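Local coordinates for protein DNA gyrase, B subunit, truncated (Myxococcus xanthus, PDB 3CWV) that probably takes part, as a gyrase B subunit that binds ATP, in the ATP-dependent breakage, passage and rejoining of double-stranded DNA, at residues S251-F256 with L300-A305; G207-W212 with Q240-W245; G24-Y29 with A161-V166. All blocks are in the same frame, centred on the assembly; numbering follows the deposited sequence.

Contact 1 (S251-F256 with L300-A305)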
loop_
_atom_site.group_PDB
_atom_site.type_symbol
_atom_site.label_atom_id
_atom_site.label_comp_id
_atom_site.label_asym_id
_atom_site.label_seq_id
_atom_site.Cartn_x
_atom_site.Cartn_y
_atom_site.Cartn_z
ATOM N N SER A 251 19.141 3.104 -12.379
ATOM C CA SER A 251 18.973 3.122 -10.930
ATOM C C SER A 251 17.484 3.217 -10.643
ATOM O O SER A 251 16.768 3.934 -11.335
ATOM C CB SER A 251 19.687 4.336 -10.338
ATOM O OG SER A 251 19.930 4.174 -8.948
ATOM N N THR A 252 17.019 2.471 -9.643
ATOM C CA THR A 252 15.624 2.523 -9.235
ATOM C C THR A 252 15.546 2.663 -7.713
ATOM O O THR A 252 16.131 1.870 -6.979
ATOM C CB THR A 252 14.854 1.266 -9.730
ATOM O OG1 THR A 252 14.779 1.293 -11.162
ATOM C CG2 THR A 252 13.438 1.203 -9.153
ATOM N N LEU A 253 14.837 3.692 -7.247
ATOM C CA LEU A 253 14.636 3.891 -5.811
ATOM C C LEU A 253 13.148 4.143 -5.561
ATOM O O LEU A 253 12.619 5.183 -5.947
ATOM C CB LEU A 253 15.514 5.042 -5.290
ATOM C CG LEU A 253 15.570 5.339 -3.779
ATOM C CD1 LEU A 253 15.524 4.085 -2.953
ATOM C CD2 LEU A 253 16.800 6.135 -3.413
ATOM N N LEU A 254 12.476 3.157 -4.964
ATOM C CA LEU A 254 11.042 3.235 -4.660
ATOM C C LEU A 254 10.879 3.345 -3.149
ATOM O O LEU A 254 11.413 2.512 -2.413
ATOM C CB LEU A 254 10.350 1.943 -5.089
ATOM C CG LEU A 254 9.823 1.685 -6.511
ATOM C CD1 LEU A 254 10.349 2.629 -7.591
ATOM C CD2 LEU A 254 9.984 0.200 -6.895
ATOM N N SER A 255 10.161 4.363 -2.676
ATOM C CA SER A 255 9.967 4.491 -1.225
ATOM C C SER A 255 8.487 4.669 -0.925
ATOM O O SER A 255 7.746 5.205 -1.761
ATOM C CB SER A 255 10.781 5.636 -0.644
ATOM O OG SER A 255 10.507 6.839 -1.308
ATOM N N PHE A 256 8.067 4.191 0.246
ATOM C CA PHE A 256 6.655 4.171 0.626
ATOM C C PHE A 256 6.513 4.534 2.091
ATOM O O PHE A 256 7.403 4.256 2.875
ATOM C CB PHE A 256 6.066 2.760 0.447
ATOM C CG PHE A 256 6.142 2.247 -0.961
ATOM C CD1 PHE A 256 5.068 2.394 -1.821
ATOM C CD2 PHE A 256 7.313 1.651 -1.432
ATOM C CE1 PHE A 256 5.139 1.933 -3.137
ATOM C CE2 PHE A 256 7.419 1.212 -2.740
ATOM C CZ PHE A 256 6.322 1.332 -3.595
ATOM N N LEU A 300 21.697 -0.062 -9.003
ATOM C CA LEU A 300 20.908 -0.394 -7.804
ATOM C C LEU A 300 19.395 -0.287 -8.011
ATOM O O LEU A 300 18.890 0.742 -8.471
ATOM C CB LEU A 300 21.297 0.499 -6.617
ATOM C CG LEU A 300 20.562 0.266 -5.285
ATOM C CD1 LEU A 300 20.665 -1.190 -4.834
ATOM C CD2 LEU A 300 21.059 1.191 -4.197
ATOM N N THR A 301 18.684 -1.355 -7.663
ATOM C CA THR A 301 17.249 -1.296 -7.445
ATOM C C THR A 301 17.074 -1.385 -5.922
ATOM O O THR A 301 17.442 -2.385 -5.300
ATOM C CB THR A 301 16.492 -2.436 -8.172
ATOM O OG1 THR A 301 16.711 -2.343 -9.587
ATOM C CG2 THR A 301 14.969 -2.377 -7.900
ATOM N N ALA A 302 16.544 -0.314 -5.325
ATOM C CA ALA A 302 16.362 -0.245 -3.873
ATOM C C ALA A 302 14.909 0.126 -3.541
ATOM O O ALA A 302 14.276 0.940 -4.233
ATOM C CB ALA A 302 17.339 0.773 -3.256
ATOM N N ILE A 303 14.377 -0.509 -2.503
ATOM C CA ILE A 303 13.023 -0.239 -2.051
ATOM C C ILE A 303 13.075 -0.013 -0.541
ATOM O O ILE A 303 13.685 -0.809 0.188
ATOM C CB ILE A 303 12.074 -1.429 -2.352
ATOM C CG1 ILE A 303 12.126 -1.822 -3.841
ATOM C CG2 ILE A 303 10.628 -1.084 -1.928
ATOM C CD1 ILE A 303 11.488 -3.151 -4.145
ATOM N N VAL A 304 12.451 1.076 -0.084
ATOM C CA VAL A 304 12.416 1.430 1.333
ATOM C C VAL A 304 10.967 1.763 1.747
ATOM O O VAL A 304 10.390 2.702 1.235
ATOM C CB VAL A 304 13.311 2.671 1.625
ATOM C CG1 VAL A 304 13.204 3.048 3.107
ATOM C CG2 VAL A 304 14.798 2.433 1.193
ATOM N N ALA A 305 10.384 0.988 2.665
ATOM C CA ALA A 305 8.985 1.150 3.047
ATOM C C ALA A 305 8.902 1.302 4.562
ATOM O O ALA A 305 9.403 0.452 5.298
ATOM C CB ALA A 305 8.145 -0.080 2.615
#
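T252 is tied to the strand 300-305 by both of its backbone polar atoms: its N donates to L300 O at 2.8 Å with an N-H...O angle of 173°, and its O accepts from A302 N, a donor tilted out of the carbonyl plane. Its side chain lies alongside that of T301, the two pointing the same way, and CG2 of T252 is 4.1 Å from CG2 of T301. In both threonines this methyl stands anti to the backbone N. The segment axes diverge by only 8° and the register is unbroken. Between them in sequence, helix 267-284 packs on the face carrying L253, S255 and V304, which makes the connection a left-handed beta-alpha-beta crossover, as in the S5 domain 2-like fold. V304 is gripped in the same two-sided way, its N giving to L254 O and its O taking F256 N at 2.9 Å from within the carbonyl plane; S255 CA adds a CA-H...O contact of 3.1 Å to V304 O. F256 holds CG anti to its carbonyl carbon (chi1 -60°), and from there the ring edge reaches I303: CE2 of F256 lies 4.0 Å from I303 CG2, while CB of F256 packs on A305 CB at 4.1 Å.

Contact 2 (G207-W212 with Q240-W245)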
loop_
_atom_site.group_PDB
_atom_site.type_symbol
_atom_site.label_atom_id
_atom_site.label_comp_id
_atom_site.label_asym_id
_atom_site.label_seq_id
_atom_site.Cartn_x
_atom_site.Cartn_y
_atom_site.Cartn_z
ATOM N N GLY A 207 8.401 -13.012 1.260
ATOM C CA GLY A 207 9.663 -12.291 1.369
ATOM C C GLY A 207 9.546 -10.792 1.185
ATOM O O GLY A 207 10.546 -10.099 1.205
ATOM N N GLY A 208 8.334 -10.273 0.980
ATOM C CA GLY A 208 8.155 -8.816 0.993
ATOM C C GLY A 208 8.840 -8.025 -0.118
ATOM O O GLY A 208 8.857 -8.436 -1.283
ATOM N N VAL A 209 9.410 -6.882 0.232
ATOM C CA VAL A 209 10.014 -6.024 -0.782
ATOM C C VAL A 209 11.322 -6.638 -1.316
ATOM O O VAL A 209 11.785 -6.261 -2.388
ATOM C CB VAL A 209 10.212 -4.570 -0.298
ATOM C CG1 VAL A 209 8.854 -3.891 -0.033
ATOM C CG2 VAL A 209 11.136 -4.507 0.936
ATOM N N ALA A 210 11.889 -7.596 -0.577
ATOM C CA ALA A 210 13.062 -8.338 -1.053
ATOM C C ALA A 210 12.666 -9.236 -2.214
ATOM O O ALA A 210 13.339 -9.288 -3.258
ATOM C CB ALA A 210 13.662 -9.168 0.068
ATOM N N GLN A 211 11.549 -9.931 -2.041
ATOM C CA GLN A 211 11.065 -10.801 -3.087
ATOM C C GLN A 211 10.697 -9.955 -4.310
ATOM O O GLN A 211 10.972 -10.349 -5.444
ATOM C CB GLN A 211 9.909 -11.656 -2.574
ATOM C CG GLN A 211 9.315 -12.629 -3.584
ATOM C CD GLN A 211 8.505 -13.714 -2.916
ATOM O OE1 GLN A 211 8.246 -13.648 -1.724
ATOM N NE2 GLN A 211 8.101 -14.723 -3.683
ATOM N N TRP A 212 10.141 -8.764 -4.066
ATOM C CA TRP A 212 9.729 -7.834 -5.113
ATOM C C TRP A 212 10.921 -7.265 -5.870
ATOM O O TRP A 212 10.849 -7.065 -7.087
ATOM C CB TRP A 212 8.923 -6.673 -4.497
ATOM C CG TRP A 212 8.271 -5.710 -5.478
ATOM C CD1 TRP A 212 7.952 -5.960 -6.784
ATOM C CD2 TRP A 212 7.802 -4.373 -5.201
ATOM N NE1 TRP A 212 7.358 -4.850 -7.348
ATOM C CE2 TRP A 212 7.246 -3.867 -6.399
ATOM C CE3 TRP A 212 7.806 -3.555 -4.062
ATOM C CZ2 TRP A 212 6.709 -2.580 -6.496
ATOM C CZ3 TRP A 212 7.265 -2.279 -4.153
ATOM C CH2 TRP A 212 6.723 -1.802 -5.368
ATOM N N GLN A 240 11.169 -1.599 6.359
ATOM C CA GLN A 240 11.524 -2.756 5.533
ATOM C C GLN A 240 12.282 -2.218 4.339
ATOM O O GLN A 240 11.884 -1.225 3.729
ATOM C CB GLN A 240 10.281 -3.490 5.049
ATOM C CG GLN A 240 9.379 -4.022 6.150
ATOM C CD GLN A 240 8.025 -4.447 5.617
ATOM O OE1 GLN A 240 7.097 -3.633 5.498
ATOM N NE2 GLN A 240 7.899 -5.735 5.297
ATOM N N CYS A 241 13.382 -2.866 4.000
ATOM C CA CYS A 241 14.254 -2.359 2.983
ATOM C C CYS A 241 14.840 -3.526 2.167
ATOM O O CYS A 241 15.101 -4.604 2.710
ATOM C CB CYS A 241 15.357 -1.548 3.672
ATOM S SG CYS A 241 16.587 -0.961 2.586
ATOM N N ALA A 242 15.015 -3.316 0.865
ATOM C CA ALA A 242 15.707 -4.304 0.005
ATOM C C ALA A 242 16.613 -3.574 -0.974
ATOM O O ALA A 242 16.214 -2.564 -1.547
ATOM C CB ALA A 242 14.713 -5.160 -0.756
ATOM N N LEU A 243 17.825 -4.095 -1.183
ATOM C CA LEU A 243 18.746 -3.511 -2.160
ATOM C C LEU A 243 19.307 -4.606 -3.081
ATOM O O LEU A 243 19.710 -5.672 -2.623
ATOM C CB LEU A 243 19.905 -2.769 -1.469
ATOM C CG LEU A 243 19.554 -1.617 -0.508
ATOM C CD1 LEU A 243 19.508 -2.132 0.926
ATOM C CD2 LEU A 243 20.605 -0.522 -0.613
ATOM N N GLN A 244 19.358 -4.315 -4.368
ATOM C CA GLN A 244 19.780 -5.297 -5.353
ATOM C C GLN A 244 20.552 -4.593 -6.456
ATOM O O GLN A 244 19.994 -3.750 -7.162
ATOM C CB GLN A 244 18.559 -6.026 -5.951
ATOM C CG GLN A 244 18.922 -7.014 -7.073
ATOM C CD GLN A 244 19.732 -8.177 -6.547
ATOM O OE1 GLN A 244 19.254 -8.944 -5.726
ATOM N NE2 GLN A 244 20.981 -8.289 -6.990
ATOM N N TRP A 245 21.836 -4.940 -6.582
ATOM C CA TRP A 245 22.703 -4.405 -7.612
ATOM C C TRP A 245 22.771 -5.351 -8.794
ATOM O O TRP A 245 22.798 -6.569 -8.627
ATOM C CB TRP A 245 24.113 -4.177 -7.077
ATOM C CG TRP A 245 24.271 -2.935 -6.261
ATOM C CD1 TRP A 245 24.547 -1.679 -6.719
ATOM C CD2 TRP A 245 24.185 -2.833 -4.841
ATOM N NE1 TRP A 245 24.651 -0.803 -5.670
ATOM C CE2 TRP A 245 24.421 -1.486 -4.503
ATOM C CE3 TRP A 245 23.924 -3.749 -3.819
ATOM C CZ2 TRP A 245 24.402 -1.031 -3.189
ATOM C CZ3 TRP A 245 23.911 -3.293 -2.509
ATOM C CH2 TRP A 245 24.145 -1.946 -2.211
#
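The shortest polar bond inside the two segments, from Q244 NE2 to W245 O at 3.0 Å, lies further along the strand than the point where V209 and A210 meet A242. The donor stands above the carbonyl plane of W245 by 37°, yet the acceptor lies close to the amide plane of Q244, which also bonds H224 O. The crossing itself is van der Waals packing on one small residue. A242 CB enters the first turn of the helix between V209 O, at 3.5 Å, and A210 CA, at 3.6 Å, an approach that lets the segment axes come within 7.0 Å. V209 contributes the other half: its CG2, set between its own backbone N and carbonyl carbon, comes 4.0 Å from A242 CB and equally near the carbonyl carbon of C241. The start of this same turn is also held by a side chain, Q211 OE1 accepting from G207 N at 3.1 Å, almost along its C=O bond. Helix 208-217 thus lies over one face of the five-stranded sheet: V209 and W212 continue onto I303 of strand 300-307 and onto helix 171-184, whereas C241 and L243 point to the opposite face, against V272 and L276 of helix 267-284.

Contact 3 (G24-Y29 with A161-V166)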
loop_
_atom_site.group_PDB
_atom_site.type_symbol
_atom_site.label_atom_id
_atom_site.label_comp_id
_atom_site.label_asym_id
_atom_site.label_seq_id
_atom_site.Cartn_x
_atom_site.Cartn_y
_atom_site.Cartn_z
ATOM N N GLY A 24 -8.990 13.859 -6.125
ATOM C CA GLY A 24 -7.894 14.410 -6.945
ATOM C C GLY A 24 -8.403 15.162 -8.174
ATOM O O GLY A 24 -7.999 16.293 -8.456
ATOM N N ASP A 25 -9.288 14.503 -8.913
ATOM C CA ASP A 25 -9.971 15.101 -10.051
ATOM C C ASP A 25 -11.147 14.193 -10.387
ATOM O O ASP A 25 -11.380 13.206 -9.687
ATOM C CB ASP A 25 -9.031 15.296 -11.265
ATOM C CG ASP A 25 -8.407 13.990 -11.815
ATOM O OD1 ASP A 25 -9.048 12.922 -11.997
ATOM O OD2 ASP A 25 -7.225 14.057 -12.141
ATOM N N VAL A 26 -11.897 14.540 -11.433
ATOM C CA VAL A 26 -12.967 13.656 -11.922
ATOM C C VAL A 26 -12.693 13.065 -13.308
ATOM O O VAL A 26 -13.629 12.674 -14.031
ATOM C CB VAL A 26 -14.388 14.321 -11.851
ATOM C CG1 VAL A 26 -14.764 14.662 -10.402
ATOM C CG2 VAL A 26 -14.496 15.560 -12.775
ATOM N N GLY A 27 -11.411 12.965 -13.646
ATOM C CA GLY A 27 -10.962 12.238 -14.827
ATOM C C GLY A 27 -10.413 10.863 -14.463
ATOM O O GLY A 27 -10.816 10.253 -13.451
ATOM N N GLU A 28 -9.478 10.378 -15.269
ATOM C CA GLU A 28 -8.949 9.021 -15.087
ATOM C C GLU A 28 -8.149 8.805 -13.770
ATOM O O GLU A 28 -8.203 7.725 -13.168
ATOM C CB GLU A 28 -8.168 8.589 -16.342
ATOM C CG GLU A 28 -6.684 8.725 -16.269
ATOM C CD GLU A 28 -6.004 7.503 -16.849
ATOM O OE1 GLU A 28 -4.773 7.542 -17.048
ATOM O OE2 GLU A 28 -6.708 6.493 -17.100
ATOM N N TYR A 29 -7.450 9.832 -13.295
ATOM C CA TYR A 29 -6.735 9.733 -12.003
ATOM C C TYR A 29 -7.718 9.524 -10.825
ATOM O O TYR A 29 -7.533 8.618 -10.009
ATOM C CB TYR A 29 -5.892 11.007 -11.803
ATOM C CG TYR A 29 -5.222 11.233 -10.448
ATOM C CD1 TYR A 29 -3.860 10.943 -10.266
ATOM C CD2 TYR A 29 -5.923 11.814 -9.380
ATOM C CE1 TYR A 29 -3.224 11.184 -9.038
ATOM C CE2 TYR A 29 -5.295 12.060 -8.159
ATOM C CZ TYR A 29 -3.953 11.748 -7.996
ATOM O OH TYR A 29 -3.349 11.984 -6.778
ATOM N N ALA A 161 -21.587 7.728 -12.998
ATOM C CA ALA A 161 -21.428 8.222 -14.376
ATOM C C ALA A 161 -21.818 9.692 -14.582
ATOM O O ALA A 161 -21.488 10.276 -15.612
ATOM C CB ALA A 161 -22.214 7.336 -15.343
ATOM N N THR A 162 -22.533 10.284 -13.638
ATOM C CA THR A 162 -22.856 11.715 -13.719
ATOM C C THR A 162 -21.707 12.585 -13.173
ATOM O O THR A 162 -21.723 13.801 -13.311
ATOM C CB THR A 162 -24.182 12.109 -12.989
ATOM O OG1 THR A 162 -24.072 11.890 -11.569
ATOM C CG2 THR A 162 -25.372 11.311 -13.522
ATOM N N ILE A 163 -20.720 11.947 -12.554
ATOM C CA ILE A 163 -19.638 12.687 -11.909
ATOM C C ILE A 163 -18.357 12.535 -12.707
ATOM O O ILE A 163 -17.660 13.511 -12.980
ATOM C CB ILE A 163 -19.411 12.198 -10.441
ATOM C CG1 ILE A 163 -20.639 12.508 -9.572
ATOM C CG2 ILE A 163 -18.100 12.801 -9.843
ATOM C CD1 ILE A 163 -20.515 12.093 -8.087
ATOM N N PHE A 164 -18.012 11.304 -13.045
ATOM C CA PHE A 164 -16.728 11.039 -13.677
ATOM C C PHE A 164 -16.762 11.134 -15.185
ATOM O O PHE A 164 -17.737 10.740 -15.812
ATOM C CB PHE A 164 -16.164 9.699 -13.246
ATOM C CG PHE A 164 -15.764 9.697 -11.813
ATOM C CD1 PHE A 164 -14.514 10.212 -11.438
ATOM C CD2 PHE A 164 -16.671 9.286 -10.830
ATOM C CE1 PHE A 164 -14.162 10.286 -10.084
ATOM C CE2 PHE A 164 -16.325 9.354 -9.477
ATOM C CZ PHE A 164 -15.061 9.845 -9.119
ATOM N N GLU A 165 -15.673 11.657 -15.733
ATOM C CA GLU A 165 -15.544 11.959 -17.166
ATOM C C GLU A 165 -15.180 10.722 -17.960
ATOM O O GLU A 165 -15.500 10.629 -19.134
ATOM C CB GLU A 165 -14.456 13.017 -17.355
ATOM C CG GLU A 165 -14.335 13.588 -18.758
ATOM C CD GLU A 165 -12.977 14.249 -19.029
ATOM O OE1 GLU A 165 -11.907 13.653 -18.710
ATOM O OE2 GLU A 165 -12.986 15.367 -19.592
ATOM N N VAL A 166 -14.484 9.775 -17.324
ATOM C CA VAL A 166 -14.153 8.507 -17.966
ATOM C C VAL A 166 -14.508 7.420 -16.960
ATOM O O VAL A 166 -14.457 7.655 -15.747
ATOM C CB VAL A 166 -12.650 8.415 -18.363
ATOM C CG1 VAL A 166 -12.329 9.319 -19.574
ATOM C CG2 VAL A 166 -11.772 8.799 -17.200
#
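V26 O receives E165 N at 2.8 Å, with a C=O...N angle of 177° that places the donor practically in line with the carbonyl; it is the one hydrogen bond between the segments. V26 and I163 cross at about a right angle, V26 CG1 being 3.9 Å from I163 CG2, and the same I163 methyl lies over the rim of one face of the F164 ring. F164 CD1 comes 3.8 Å from V26 CA, and the carbonyl oxygens of D25, V26 and G27 approach the ring obliquely. With an alanine at F164, the ring face under the I163 methyl is gone, and a gap would probably open beside V26. Further along, V166 (chi1 -73°) sets CG2 between its backbone N and carbonyl carbon, where it packs 3.4 Å from E28 N. The second shell fixes the loop that presents V26 O: D25 OD1 accepts G27 N at 2.9 Å, from 48° out of the carboxylate plane, forming an Asx turn, and also takes G30 N. With G27 as N-cap, helix 28-47 starts here, and E28 OE1 forms a salt bridge to R173 of helix 171-184; thus the loop following strand 151-159 is held against the start of one helix just before it leads into the other.

How the contacts relate
From the N terminus, contact 3 comes first, closing a loop of 131 residues that takes in most of the eight-stranded sheet of the N-terminal part. Contact 2 then closes 27 residues, and contact 1 follows with 43, about half of them helical. The three lie in series: none nests in or crosses another. Contacts 1 and 2 have centres about 9 Å apart and share a sheet, since strands 237-245 and 300-307 are neighbours in it; T301 N lies 2.8 Å from Q244 O, a probable hydrogen bond. Contact 3 stands apart, its centre about 31 Å from that of contact 1 and 35 Å from that of contact 2, and ties surface loops of the N-terminal part.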